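Long-range contact in hydrolase, haloacid dehalogenase-like family (PDB 2HCF), which probably acts as a magnesium-dependent hydrolase of the haloacid dehalogenase (HAD) family, its natural substrate not being established: residues A[6-11]-A[173-178]. Sequence-based numbering, arbitrary orientation.
Sequences LVLFDI and IVIIGD. With MG (magnesium ion), chain B.
L6 O accepts the first hydrogen bond of this parallel ladder, from V174 N, between two central strands of the Rossmann-like HAD core, flanked by strands 111-116 and 192-196. At the same level, CD2 of L6 loosely meets I173 CG2, on the face of the sheet covered by helix 152-164. V7 points to the other face, where its CG1, anti to the backbone N (chi1 -170°), is carried to 3.5 Å from CD1 of I176. L8 bonds through both its N and its O, giving its N-H to V174 O and taking that of I176 at its own O, while its CD1 lies alongside CG1 of I175, 4.0 Å away. At F9 the ring runs beside I176, whose CD1 sits over one face, offset toward the rim, in a CH-pi contact 3.8 Å from the ring centroid. Cut back to alanine, this position would probably leave I176 CD1 without its aromatic cover and open a gap between the strands' side chains on this face. D10 closes the ladder with a nearly straight bond, D10 N to I176 O at 2.9 Å, just where the strands give way to the metal site. With CG anti to the backbone N (chi1 -180°), its carboxylate is carried forward to the magnesium, which OD2 binds while accepting a hydrogen bond from T14; OD1 forms a salt bridge with R149, and D12 O and three waters complete the shell. The shared ion probably makes the closeness of the two carboxylates tolerable: their planes lie 18° apart, with D178 OD1, itself 2.1 Å from the magnesium, 3.0 Å from D10 OD2.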
ATOM      1  N   LEU A   6       6.919  -1.897 -15.216  1.00 24.14           N
ATOM      2  CA  LEU A   6       5.763  -1.873 -14.331  1.00 22.81           C
ATOM      3  C   LEU A   6       6.267  -1.479 -12.941  1.00 21.85           C
ATOM      4  O   LEU A   6       7.109  -2.172 -12.355  1.00 21.88           O
ATOM      5  CB  LEU A   6       5.077  -3.254 -14.285  1.00 21.91           C
ATOM      6  CG  LEU A   6       3.941  -3.410 -13.261  1.00 21.96           C
ATOM      7  CD1 LEU A   6       2.865  -2.399 -13.521  1.00 18.02           C
ATOM      8  CD2 LEU A   6       3.317  -4.777 -13.213  1.00 21.60           C
ATOM      9  N   VAL A   7       5.760  -0.362 -12.433  1.00 21.40           N
ATOM     10  CA  VAL A   7       6.182   0.139 -11.153  1.00 20.35           C
ATOM     11  C   VAL A   7       4.992   0.236 -10.174  1.00 19.81           C
ATOM     12  O   VAL A   7       4.064   1.027 -10.374  1.00 18.18           O
ATOM     13  CB  VAL A   7       6.847   1.529 -11.301  1.00 19.94           C
ATOM     14  CG1 VAL A   7       7.497   1.928  -9.991  1.00 20.95           C
ATOM     15  CG2 VAL A   7       7.881   1.509 -12.419  1.00 20.75           C
ATOM     16  N   LEU A   8       5.093  -0.518  -9.090  1.00 18.51           N
ATOM     17  CA  LEU A   8       4.013  -0.667  -8.120  1.00 19.23           C
ATOM     18  C   LEU A   8       4.443  -0.079  -6.772  1.00 18.67           C
ATOM     19  O   LEU A   8       5.468  -0.449  -6.211  1.00 19.46           O
ATOM     20  CB  LEU A   8       3.637  -2.149  -7.995  1.00 19.79           C
ATOM     21  CG  LEU A   8       3.165  -2.856  -9.270  1.00 20.56           C
ATOM     22  CD1 LEU A   8       3.037  -4.341  -9.006  1.00 20.62           C
ATOM     23  CD2 LEU A   8       1.856  -2.288  -9.783  1.00 23.47           C
ATOM     24  N   PHE A   9       3.633   0.835  -6.264  1.00 18.79           N
ATOM     25  CA  PHE A   9       3.903   1.600  -5.047  1.00 18.46           C
ATOM     26  C   PHE A   9       2.910   1.244  -3.954  1.00 18.79           C
ATOM     27  O   PHE A   9       1.662   1.217  -4.182  1.00 18.21           O
ATOM     28  CB  PHE A   9       3.697   3.094  -5.306  1.00 17.71           C
ATOM     29  CG  PHE A   9       4.879   3.802  -5.944  1.00 17.25           C
ATOM     30  CD1 PHE A   9       5.882   4.351  -5.148  1.00 17.31           C
ATOM     31  CD2 PHE A   9       4.938   4.012  -7.326  1.00 17.09           C
ATOM     32  CE1 PHE A   9       6.947   5.031  -5.720  1.00 17.67           C
ATOM     33  CE2 PHE A   9       5.993   4.681  -7.896  1.00 16.14           C
ATOM     34  CZ  PHE A   9       7.003   5.193  -7.085  1.00 18.31           C
ATOM     35  N   ASP A  10       3.468   0.976  -2.778  1.00 19.28           N
ATOM     36  CA  ASP A  10       2.766   1.046  -1.489  1.00 19.15           C
ATOM     37  C   ASP A  10       2.384   2.490  -1.149  1.00 19.16           C
ATOM     38  O   ASP A  10       2.994   3.392  -1.665  1.00 18.35           O
ATOM     39  CB  ASP A  10       3.719   0.499  -0.439  1.00 20.33           C
ATOM     40  CG  ASP A  10       3.119   0.499   0.953  1.00 21.95           C
ATOM     41  OD1 ASP A  10       2.100  -0.202   1.113  1.00 21.62           O
ATOM     42  OD2 ASP A  10       3.693   1.165   1.861  1.00 17.17           O
ATOM     43  N   ILE A  11       1.359   2.703  -0.316  1.00 18.90           N
ATOM     44  CA  ILE A  11       0.926   4.040   0.101  1.00 18.30           C
ATOM     45  C   ILE A  11       1.564   4.467   1.452  1.00 18.75           C
ATOM     46  O   ILE A  11       2.487   5.313   1.474  1.00 17.90           O
ATOM     47  CB  ILE A  11      -0.611   4.121   0.139  1.00 18.86           C
ATOM     48  CG1 ILE A  11      -1.184   3.728  -1.242  1.00 17.56           C
ATOM     49  CG2 ILE A  11      -1.075   5.511   0.572  1.00 17.57           C
ATOM     50  CD1 ILE A  11      -2.681   3.839  -1.351  1.00 17.81           C
ATOM     51  N   ILE A 173       9.633  -5.563 -13.518  1.00 21.08           N
ATOM     52  CA  ILE A 173       8.642  -5.291 -12.488  1.00 21.43           C
ATOM     53  C   ILE A 173       9.340  -4.757 -11.237  1.00 21.02           C
ATOM     54  O   ILE A 173      10.272  -5.369 -10.729  1.00 20.43           O
ATOM     55  CB  ILE A 173       7.840  -6.550 -12.100  1.00 21.49           C
ATOM     56  CG1 ILE A 173       7.225  -7.208 -13.352  1.00 21.18           C
ATOM     57  CG2 ILE A 173       6.747  -6.174 -11.047  1.00 21.72           C
ATOM     58  CD1 ILE A 173       6.793  -8.668 -13.124  1.00 21.48           C
ATOM     59  N   VAL A 174       8.870  -3.612 -10.763  1.00 20.47           N
ATOM     60  CA  VAL A 174       9.467  -2.934  -9.610  1.00 20.65           C
ATOM     61  C   VAL A 174       8.387  -2.717  -8.550  1.00 19.80           C
ATOM     62  O   VAL A 174       7.328  -2.121  -8.818  1.00 18.90           O
ATOM     63  CB  VAL A 174      10.106  -1.582 -10.026  1.00 20.31           C
ATOM     64  CG1 VAL A 174      10.703  -0.867  -8.830  1.00 21.09           C
ATOM     65  CG2 VAL A 174      11.163  -1.808 -11.085  1.00 21.48           C
ATOM     66  N   ILE A 175       8.659  -3.234  -7.357  1.00 19.81           N
ATOM     67  CA  ILE A 175       7.744  -3.118  -6.252  1.00 20.34           C
ATOM     68  C   ILE A 175       8.370  -2.307  -5.133  1.00 19.95           C
ATOM     69  O   ILE A 175       9.426  -2.658  -4.618  1.00 20.32           O
ATOM     70  CB  ILE A 175       7.309  -4.490  -5.785  1.00 19.63           C
ATOM     71  CG1 ILE A 175       6.269  -5.021  -6.772  1.00 20.38           C
ATOM     72  CG2 ILE A 175       6.695  -4.448  -4.409  1.00 19.60           C
ATOM     73  CD1 ILE A 175       6.084  -6.509  -6.743  1.00 21.05           C
ATOM     74  N   ILE A 176       7.697  -1.216  -4.768  1.00 19.70           N
ATOM     75  CA  ILE A 176       8.261  -0.225  -3.852  1.00 19.47           C
ATOM     76  C   ILE A 176       7.446  -0.115  -2.556  1.00 19.84           C
ATOM     77  O   ILE A 176       6.213   0.103  -2.592  1.00 20.03           O
ATOM     78  CB  ILE A 176       8.345   1.161  -4.540  1.00 19.34           C
ATOM     79  CG1 ILE A 176       9.222   1.071  -5.791  1.00 19.84           C
ATOM     80  CG2 ILE A 176       8.875   2.226  -3.581  1.00 19.69           C
ATOM     81  CD1 ILE A 176       8.995   2.195  -6.804  1.00 18.54           C
ATOM     82  N   GLY A 177       8.154  -0.191  -1.426  1.00 18.86           N
ATOM     83  CA  GLY A 177       7.568   0.016  -0.103  1.00 18.73           C
ATOM     84  C   GLY A 177       8.551   0.168   1.044  1.00 18.42           C
ATOM     85  O   GLY A 177       9.757   0.180   0.840  1.00 18.05           O
ATOM     86  N   ASP A 178       8.013   0.225   2.265  1.00 18.67           N
ATOM     87  CA  ASP A 178       8.747   0.612   3.475  1.00 17.25           C
ATOM     88  C   ASP A 178       8.892  -0.453   4.566  1.00 17.53           C
ATOM     89  O   ASP A 178       9.422  -0.132   5.634  1.00 16.91           O
ATOM     90  CB  ASP A 178       8.091   1.857   4.082  1.00 17.89           C
ATOM     91  CG  ASP A 178       6.700   1.555   4.691  1.00 19.52           C
ATOM     92  OD1 ASP A 178       5.829   1.106   3.907  1.00 19.72           O
ATOM     93  OD2 ASP A 178       6.495   1.787   5.929  1.00 19.33           O
TER
HETATM   94 MG    MG B 300       3.749   0.829   3.870  1.00 15.09          MG
HETATM   95  O   HOH W   1       1.685   0.369   4.067  1.00 16.02           O
HETATM   96  O   HOH W   2       3.929   0.947   6.105  1.00 17.21           O
HETATM   97  O   HOH W   3       3.909  -1.198   3.480  1.00 13.89           O